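Local coordinates for probable glutamine-binding lipoprotein GlnH (GLNBP) (Mycobacterium tuberculosis, PDB 6H20) that binds amino acids including aspartate, asparagine and glutamate as a family 3 solute-binding protein, regulates protein kinase G activity to control glutamate metabolism, and probably serves transport, at residues L139-P148 and D204-L213; V156-V164 and R175-P183. One frame throughout, in Å; residues are numbered along the deposited sequence.

Contact 1. Residues L139-P148 and D204-L213. With ASN (asparagine), chain B.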
loop_
_atom_site.group_PDB
_atom_site.type_symbol
_atom_site.label_atom_id
_atom_site.label_comp_id
_atom_site.label_asym_id
_atom_site.label_seq_id
_atom_site.Cartn_x
_atom_site.Cartn_y
_atom_site.Cartn_z
ATOM N N LEU A 139 -8.472 -2.455 -2.042
ATOM C CA LEU A 139 -8.741 -1.906 -0.721
ATOM C C LEU A 139 -8.644 -0.401 -0.870
ATOM O O LEU A 139 -7.758 0.083 -1.574
ATOM C CB LEU A 139 -7.683 -2.387 0.283
ATOM C CG LEU A 139 -7.928 -2.013 1.748
ATOM C CD1 LEU A 139 -9.151 -2.730 2.274
ATOM C CD2 LEU A 139 -6.705 -2.382 2.585
ATOM N N ASP A 140 -9.556 0.334 -0.234
ATOM C CA ASP A 140 -9.573 1.791 -0.343
ATOM C C ASP A 140 -9.293 2.401 1.023
ATOM O O ASP A 140 -10.129 2.312 1.931
ATOM C CB ASP A 140 -10.908 2.290 -0.892
ATOM C CG ASP A 140 -10.883 3.767 -1.195
ATOM O OD1 ASP A 140 -9.863 4.241 -1.746
ATOM O OD2 ASP A 140 -11.883 4.461 -0.890
ATOM N N ALA A 141 -8.134 3.024 1.166
ATOM C CA ALA A 141 -7.725 3.645 2.421
ATOM C C ALA A 141 -7.745 5.166 2.272
ATOM O O ALA A 141 -8.026 5.713 1.202
ATOM C CB ALA A 141 -6.341 3.134 2.833
ATOM N N ASN A 142 -7.469 5.865 3.369
ATOM C CA ASN A 142 -7.397 7.318 3.290
ATOM C C ASN A 142 -6.343 7.828 4.258
ATOM O O ASN A 142 -6.243 7.336 5.391
ATOM C CB ASN A 142 -8.738 7.988 3.588
ATOM C CG ASN A 142 -8.879 9.325 2.878
ATOM O OD1 ASN A 142 -8.147 10.276 3.176
ATOM N ND2 ASN A 142 -9.818 9.405 1.927
ATOM N N GLN A 143 -5.582 8.830 3.810
ATOM C CA GLN A 143 -4.484 9.361 4.616
ATOM C C GLN A 143 -5.025 10.089 5.844
ATOM O O GLN A 143 -5.899 10.959 5.726
ATOM C CB GLN A 143 -3.647 10.328 3.777
ATOM C CG GLN A 143 -2.433 10.885 4.547
ATOM C CD GLN A 143 -1.388 11.465 3.607
ATOM O OE1 GLN A 143 -1.497 11.344 2.385
ATOM N NE2 GLN A 143 -0.371 12.110 4.181
ATOM N N ARG A 144 -4.479 9.764 7.020
ATOM C CA ARG A 144 -4.848 10.447 8.265
ATOM C C ARG A 144 -3.578 10.734 9.067
ATOM O O ARG A 144 -2.462 10.676 8.541
ATOM C CB ARG A 144 -5.916 9.660 9.045
ATOM C CG ARG A 144 -7.229 9.509 8.262
ATOM C CD ARG A 144 -8.331 8.874 9.095
ATOM N NE ARG A 144 -8.748 9.768 10.171
ATOM C CZ ARG A 144 -9.523 9.388 11.186
ATOM N NH1 ARG A 144 -9.957 8.136 11.251
ATOM N NH2 ARG A 144 -9.864 10.257 12.131
ATOM N N ILE A 145 -3.753 11.037 10.352
ATOM C CA ILE A 145 -2.661 11.442 11.237
ATOM C C ILE A 145 -2.605 10.500 12.436
ATOM O O ILE A 145 -3.644 10.141 13.003
ATOM C CB ILE A 145 -2.860 12.901 11.711
ATOM C CG1 ILE A 145 -2.908 13.873 10.526
ATOM C CG2 ILE A 145 -1.773 13.298 12.703
ATOM C CD1 ILE A 145 -3.431 15.267 10.889
ATOM N N LEU A 146 -1.389 10.125 12.838
ATOM C CA LEU A 146 -1.147 9.317 14.028
ATOM C C LEU A 146 -0.314 10.131 15.013
ATOM O O LEU A 146 0.742 10.664 14.651
ATOM C CB LEU A 146 -0.385 8.040 13.645
ATOM C CG LEU A 146 -0.003 7.084 14.776
ATOM C CD1 LEU A 146 -1.220 6.318 15.210
ATOM C CD2 LEU A 146 1.092 6.119 14.298
ATOM N N ALA A 147 -0.781 10.237 16.254
ATOM C CA ALA A 147 -0.053 10.996 17.261
ATOM C C ALA A 147 -0.241 10.326 18.613
ATOM O O ALA A 147 -1.171 9.534 18.795
ATOM C CB ALA A 147 -0.555 12.445 17.318
ATOM N N PRO A 148 0.628 10.605 19.577
ATOM C CA PRO A 148 0.402 10.068 20.926
ATOM C C PRO A 148 -0.898 10.591 21.519
ATOM O O PRO A 148 -1.361 11.686 21.192
ATOM C CB PRO A 148 1.611 10.581 21.719
ATOM C CG PRO A 148 2.665 10.860 20.654
ATOM C CD PRO A 148 1.894 11.358 19.480
ATOM N N ASP A 204 6.901 14.171 15.996
ATOM C CA ASP A 204 5.660 14.490 16.693
ATOM C C ASP A 204 4.440 13.754 16.161
ATOM O O ASP A 204 3.483 13.536 16.918
ATOM C CB ASP A 204 5.406 15.998 16.624
ATOM C CG ASP A 204 6.557 16.786 17.196
ATOM O OD1 ASP A 204 6.873 16.567 18.386
ATOM O OD2 ASP A 204 7.164 17.585 16.451
ATOM N N ALA A 205 4.456 13.349 14.894
ATOM C CA ALA A 205 3.317 12.656 14.315
ATOM C C ALA A 205 3.772 11.897 13.080
ATOM O O ALA A 205 4.844 12.158 12.520
ATOM C CB ALA A 205 2.203 13.640 13.942
ATOM N N VAL A 206 2.940 10.946 12.664
ATOM C CA VAL A 206 3.120 10.220 11.411
ATOM C C VAL A 206 1.880 10.466 10.567
ATOM O O VAL A 206 0.769 10.508 11.100
ATOM C CB VAL A 206 3.284 8.712 11.684
ATOM C CG1 VAL A 206 3.599 7.958 10.388
ATOM C CG2 VAL A 206 4.382 8.490 12.695
ATOM N N SER A 207 2.041 10.619 9.254
ATOM C CA SER A 207 0.866 10.772 8.403
ATOM C C SER A 207 0.963 9.841 7.208
ATOM O O SER A 207 1.883 9.968 6.390
ATOM C CB SER A 207 0.669 12.217 7.936
ATOM O OG SER A 207 -0.522 12.323 7.160
ATOM N N THR A 208 0.009 8.921 7.100
ATOM C CA THR A 208 -0.095 8.027 5.942
ATOM C C THR A 208 -1.477 7.385 5.975
ATOM O O THR A 208 -2.342 7.779 6.771
ATOM C CB THR A 208 1.051 7.002 5.884
ATOM O OG1 THR A 208 0.988 6.286 4.646
ATOM C CG2 THR A 208 0.990 5.967 7.001
ATOM N N ASP A 209 -1.673 6.386 5.112
ATOM C CA ASP A 209 -2.935 5.666 5.009
ATOM C C ASP A 209 -3.414 5.209 6.382
ATOM O O ASP A 209 -2.641 4.651 7.163
ATOM C CB ASP A 209 -2.713 4.396 4.180
ATOM C CG ASP A 209 -2.039 4.636 2.833
ATOM O OD1 ASP A 209 -1.763 5.787 2.426
ATOM O OD2 ASP A 209 -1.782 3.607 2.183
ATOM N N ASP A 210 -4.716 5.388 6.647
ATOM C CA ASP A 210 -5.256 4.979 7.945
ATOM C C ASP A 210 -5.089 3.483 8.204
ATOM O O ASP A 210 -4.909 3.069 9.358
ATOM C CB ASP A 210 -6.708 5.454 8.133
ATOM C CG ASP A 210 -7.683 4.987 7.040
ATOM O OD1 ASP A 210 -7.315 4.354 6.027
ATOM O OD2 ASP A 210 -8.889 5.284 7.225
ATOM N N THR A 211 -5.110 2.671 7.146
ATOM C CA THR A 211 -4.816 1.242 7.240
ATOM C C THR A 211 -3.426 0.991 7.828
ATOM O O THR A 211 -3.269 0.199 8.768
ATOM C CB THR A 211 -4.860 0.658 5.828
ATOM O OG1 THR A 211 -4.199 1.573 4.947
ATOM C CG2 THR A 211 -6.314 0.469 5.359
ATOM N N ILE A 212 -2.398 1.621 7.249
ATOM C CA ILE A 212 -1.026 1.479 7.750
ATOM C C ILE A 212 -0.932 1.999 9.179
ATOM O O ILE A 212 -0.312 1.370 10.059
ATOM C CB ILE A 212 -0.034 2.200 6.811
ATOM C CG1 ILE A 212 -0.077 1.583 5.415
ATOM C CG2 ILE A 212 1.398 2.173 7.406
ATOM C CD1 ILE A 212 0.793 2.334 4.411
ATOM N N LEU A 213 -1.544 3.158 9.436
ATOM C CA LEU A 213 -1.507 3.727 10.784
ATOM C C LEU A 213 -2.145 2.793 11.807
ATOM O O LEU A 213 -1.656 2.689 12.941
ATOM C CB LEU A 213 -2.218 5.079 10.803
ATOM C CG LEU A 213 -1.619 6.212 9.967
ATOM C CD1 LEU A 213 -2.445 7.480 10.183
ATOM C CD2 LEU A 213 -0.148 6.457 10.328
HETATM N N ASN B . -0.314 3.913 -0.123
HETATM C CA ASN B . 0.727 4.939 -0.073
HETATM C C ASN B . 1.532 4.903 -1.359
HETATM O O ASN B . 2.607 5.525 -1.445
HETATM C CB ASN B . 1.635 4.736 1.141
HETATM C CG ASN B . 2.474 3.486 1.041
HETATM O OD1 ASN B . 2.206 2.585 0.253
HETATM N ND2 ASN B . 3.527 3.445 1.825
HETATM O OXT ASN B . 1.090 4.236 -2.320
HETATM O O HOH W 1 -0.985 8.355 2.561
HETATM O O HOH W 2 -9.737 5.706 9.722
#
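Leu146, which has the largest area buried here, meets the 204-213 segment in two ways. Its backbone pairs with Val206 through Leu146 N to Val206 O (2.8 Å) and Val206 N to Leu146 O (3.0 Å), as expected of strands running antiparallel at 163°. Its side chain, with CG opposite the backbone N, slides past Leu213 in the opposite direction, and Leu146 CB rests 3.7 Å from Leu213 CD2. The other branch of Leu213, CD1, lies against the carbonyl of Arg144, so the first turn of helix 210-219 packs on strand 139-148, partner of the strand leading into it. Leu223 and Ile225 of strand 223-226 extend this apolar layer.

Asp210 carries the polar half. A chi1 of 56° sets its CG between the backbone N and the carbonyl carbon, and the residue grips Asn142 twice: Asp210 N donates to Asn142 O (2.8 Å), while Asn142 N points almost straight at Asp210 OD1 (3.1 Å), reaching it from above the carboxylate plane, 57° out of it. Asp210 OD2 and Arg144 NH1 do not touch; one water spans them, lying in the guanidinium plane at its edge, while Arg144 NH2 is held by Gly227 O.

On the other side of the strand Ser207 OG is bonded twice, accepting from Gln143 NE2 at 3.0 Å, within the amide plane, and donating to Arg144 O at 2.9 Å. A second water donates to Asp209 OD1 and, weakly, Gln143 OE1. The other oxygen, Asp209 OD2, accepts from the bound asparagine N (2.8 Å) and also bonds Tyr235 OH. This corner lends Asp209, Thr208 and Ile212 to the asparagine pocket of a family 3 solute-binding protein; Arg106, Arg128, Thr121, Ser123 and Thr171 also bond the ligand.

Contact 2. Residues V156-V164 and R175-P183; sequences VSDLSGKRV and RIREIAPPP
The guanidinium of Arg175 is met obliquely by Val156, whose CG1 approaches Arg175 NH2 to 4.3 Å. Glu178 OE1 lies well out of the guanidinium plane, 3.8 Å from Arg175 NH1, so this long salt bridge rests on charge alone, with no N-H aimed at the oxygen; a directed bond runs from Arg175 NE to Met230 O. Among the proline rings, Pro183 is the most deeply engaged: its CB sits 3.3 Å from Leu159 O, close to Lys162 O as well, and 3.6 Å from Val164 CG2.

Ile179 provides the apolar centre. Its CG1 and CD1 pack on Val156 CG1, with Ile179 CG1 at 3.8 Å from that methyl, and Ile179 CD1 also reaches Leu159 CD1 (3.9 Å). Ile176 CD1 adds looser contacts to Leu159 and Val164.

Two hydrogen bonds fix the chains where Ser160 and Gly161 form the corners of a type II turn from Leu159 to Lys162. With chi1 at -65°, Ser160 OG stands opposite its own carbonyl carbon and donates to Pro181 O over 2.6 Å, tilted only 17° from the carbonyl plane. The same hydroxyl accepts from a water that also donates to Ala180 O, so Ser160 OG is tied directly to Pro181 O and, through the water, to the carbonyl of the cis peptide before Pro181. Gly161 takes the positive phi of the turn's third position, and Gly161 N donates to Pro182 O (3.0 Å, 164° at the hydrogen). Successive carbonyls of the proline run are thus read by successive residues of the turn.

The evidence places this contact in a beta-alpha-beta crossover: the turn entering strand 163-167 is joined to the end of helix 171-176 and to the proline-rich connection leading into the parallel strand 184-188.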
loop_
_atom_site.group_PDB
_atom_site.type_symbol
_atom_site.label_atom_id
_atom_site.label_comp_id
_atom_site.label_asym_id
_atom_site.label_seq_id
_atom_site.Cartn_x
_atom_site.Cartn_y
_atom_site.Cartn_z
ATOM N N VAL A 156 -5.158 18.918 10.401
ATOM C CA VAL A 156 -4.018 19.068 9.501
ATOM C C VAL A 156 -3.195 20.300 9.853
ATOM O O VAL A 156 -1.958 20.263 9.822
ATOM C CB VAL A 156 -4.501 19.093 8.043
ATOM C CG1 VAL A 156 -3.335 19.347 7.098
ATOM C CG2 VAL A 156 -5.162 17.783 7.720
ATOM N N SER A 157 -3.860 21.410 10.198
ATOM C CA SER A 157 -3.121 22.640 10.460
ATOM C C SER A 157 -2.220 22.518 11.683
ATOM O O SER A 157 -1.232 23.251 11.787
ATOM C CB SER A 157 -4.075 23.837 10.586
ATOM O OG SER A 157 -4.963 23.677 11.681
ATOM N N ASP A 158 -2.516 21.582 12.587
ATOM C CA ASP A 158 -1.661 21.347 13.749
ATOM C C ASP A 158 -0.295 20.793 13.361
ATOM O O ASP A 158 0.637 20.840 14.174
ATOM C CB ASP A 158 -2.341 20.359 14.700
ATOM C CG ASP A 158 -3.584 20.937 15.358
ATOM O OD1 ASP A 158 -3.673 22.180 15.498
ATOM O OD2 ASP A 158 -4.473 20.152 15.745
ATOM N N LEU A 159 -0.160 20.247 12.152
ATOM C CA LEU A 159 1.105 19.701 11.695
ATOM C C LEU A 159 2.114 20.778 11.321
ATOM O O LEU A 159 3.317 20.494 11.305
ATOM C CB LEU A 159 0.864 18.784 10.493
ATOM C CG LEU A 159 -0.041 17.586 10.811
ATOM C CD1 LEU A 159 -0.139 16.675 9.585
ATOM C CD2 LEU A 159 0.476 16.821 12.032
ATOM N N SER A 160 1.651 21.991 11.016
ATOM C CA SER A 160 2.554 23.070 10.627
ATOM C C SER A 160 3.590 23.317 11.718
ATOM O O SER A 160 3.251 23.459 12.898
ATOM C CB SER A 160 1.753 24.348 10.377
ATOM O OG SER A 160 0.880 24.210 9.265
ATOM N N GLY A 161 4.857 23.346 11.318
ATOM C CA GLY A 161 5.947 23.548 12.249
ATOM C C GLY A 161 6.289 22.367 13.129
ATOM O O GLY A 161 7.257 22.453 13.890
ATOM N N LYS A 162 5.539 21.270 13.058
ATOM C CA LYS A 162 5.816 20.080 13.852
ATOM C C LYS A 162 6.544 19.040 13.004
ATOM O O LYS A 162 6.539 19.094 11.771
ATOM C CB LYS A 162 4.515 19.493 14.414
ATOM C CG LYS A 162 3.712 20.489 15.257
ATOM C CD LYS A 162 4.173 20.514 16.699
ATOM C CE LYS A 162 3.195 21.298 17.581
ATOM N NZ LYS A 162 1.774 21.125 17.136
ATOM N N ARG A 163 7.185 18.091 13.683
ATOM C CA ARG A 163 7.991 17.070 13.013
ATOM C C ARG A 163 7.074 15.925 12.593
ATOM O O ARG A 163 6.540 15.207 13.438
ATOM C CB ARG A 163 9.109 16.576 13.931
ATOM C CG ARG A 163 10.150 17.638 14.268
ATOM C CD ARG A 163 10.984 17.218 15.468
ATOM N NE ARG A 163 10.146 16.917 16.621
ATOM C CZ ARG A 163 10.569 16.285 17.713
ATOM N NH1 ARG A 163 11.833 15.883 17.799
ATOM N NH2 ARG A 163 9.729 16.056 18.715
ATOM N N VAL A 164 6.901 15.746 11.287
ATOM C CA VAL A 164 5.991 14.746 10.736
ATOM C C VAL A 164 6.804 13.759 9.914
ATOM O O VAL A 164 7.551 14.163 9.015
ATOM C CB VAL A 164 4.915 15.415 9.866
ATOM C CG1 VAL A 164 4.001 14.377 9.250
ATOM C CG2 VAL A 164 4.123 16.420 10.690
ATOM N N ARG A 175 1.393 14.523 -0.110
ATOM C CA ARG A 175 0.292 15.236 0.536
ATOM C C ARG A 175 0.787 16.143 1.664
ATOM O O ARG A 175 0.286 17.260 1.836
ATOM C CB ARG A 175 -0.733 14.226 1.055
ATOM C CG ARG A 175 -1.868 14.833 1.883
ATOM C CD ARG A 175 -2.673 15.829 1.062
ATOM N NE ARG A 175 -3.751 16.452 1.830
ATOM C CZ ARG A 175 -3.611 17.541 2.582
ATOM N NH1 ARG A 175 -2.426 18.134 2.692
ATOM N NH2 ARG A 175 -4.656 18.034 3.233
ATOM N N ILE A 176 1.758 15.679 2.453
ATOM C CA ILE A 176 2.335 16.525 3.499
ATOM C C ILE A 176 3.040 17.740 2.902
ATOM O O ILE A 176 3.109 18.806 3.532
ATOM C CB ILE A 176 3.273 15.682 4.387
ATOM C CG1 ILE A 176 2.467 14.603 5.104
ATOM C CG2 ILE A 176 4.028 16.561 5.383
ATOM C CD1 ILE A 176 1.301 15.118 5.864
ATOM N N ARG A 177 3.580 17.609 1.685
ATOM C CA ARG A 177 4.234 18.743 1.031
ATOM C C ARG A 177 3.254 19.838 0.619
ATOM O O ARG A 177 3.696 20.910 0.192
ATOM C CB ARG A 177 5.035 18.262 -0.182
ATOM C CG ARG A 177 6.305 17.508 0.178
ATOM C CD ARG A 177 7.490 18.464 0.360
ATOM N NE ARG A 177 7.939 18.986 -0.929
ATOM C CZ ARG A 177 7.742 20.235 -1.336
ATOM N NH1 ARG A 177 7.117 21.097 -0.547
ATOM N NH2 ARG A 177 8.166 20.622 -2.533
ATOM N N GLU A 178 1.945 19.600 0.722
ATOM C CA GLU A 178 0.951 20.625 0.445
ATOM C C GLU A 178 0.650 21.500 1.645
ATOM O O GLU A 178 0.049 22.566 1.477
ATOM C CB GLU A 178 -0.355 19.999 -0.048
ATOM C CG GLU A 178 -0.214 19.291 -1.371
ATOM C CD GLU A 178 -1.460 18.514 -1.757
ATOM O OE1 GLU A 178 -2.506 18.672 -1.089
ATOM O OE2 GLU A 178 -1.383 17.742 -2.734
ATOM N N ILE A 179 1.057 21.089 2.844
ATOM C CA ILE A 179 0.619 21.780 4.049
ATOM C C ILE A 179 1.330 23.120 4.160
ATOM O O ILE A 179 2.551 23.215 3.972
ATOM C CB ILE A 179 0.847 20.895 5.283
ATOM C CG1 ILE A 179 -0.049 19.665 5.202
ATOM C CG2 ILE A 179 0.551 21.664 6.555
ATOM C CD1 ILE A 179 0.299 18.595 6.240
ATOM N N ALA A 180 0.564 24.162 4.483
ATOM C CA ALA A 180 1.075 25.525 4.572
ATOM C C ALA A 180 0.621 26.122 5.898
ATOM O O ALA A 180 -0.592 26.134 6.186
ATOM C CB ALA A 180 0.551 26.361 3.403
ATOM N N PRO A 181 1.540 26.601 6.755
ATOM C CA PRO A 181 2.997 26.486 6.629
ATOM C C PRO A 181 3.444 25.032 6.783
ATOM O O PRO A 181 2.723 24.238 7.387
ATOM C CB PRO A 181 3.531 27.329 7.799
ATOM C CG PRO A 181 2.373 28.129 8.287
ATOM C CD PRO A 181 1.144 27.368 7.947
ATOM N N PRO A 182 4.611 24.691 6.234
ATOM C CA PRO A 182 5.002 23.287 6.177
ATOM C C PRO A 182 5.287 22.729 7.558
ATOM O O PRO A 182 5.720 23.460 8.469
ATOM C CB PRO A 182 6.280 23.312 5.318
ATOM C CG PRO A 182 6.123 24.549 4.471
ATOM C CD PRO A 182 5.500 25.538 5.422
ATOM N N PRO A 183 5.068 21.437 7.761
ATOM C CA PRO A 183 5.708 20.746 8.877
ATOM C C PRO A 183 7.205 20.691 8.638
ATOM O O PRO A 183 7.704 20.965 7.542
ATOM C CB PRO A 183 5.119 19.331 8.805
ATOM C CG PRO A 183 4.081 19.362 7.731
ATOM C CD PRO A 183 4.405 20.501 6.844
HETATM O O HOH W 3 -1.634 25.218 8.646
#

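Of the four segments, strand 139-148 comes first along the chain, then the turn at 156-164 into strand 163-167. Helix 171-176 and the segment 175-183 follow, and their return to 156-164 closes the short loop of contact 2. The longer excursion ends only when 204-213 comes back to strand 139-148, so contact 1 encloses contact 2 and the two do not cross. They share one sheet, in which strand 205-207 lies between 139-148 and 163-167. Direct evidence of the join is the salt bridge of Asp204 OD1 with Arg163 NH2 (2.9 Å), while Gln143 and Ser207 pack on Arg175 and Ile176, tying the crossover helix to strands 139-148 and 205-207.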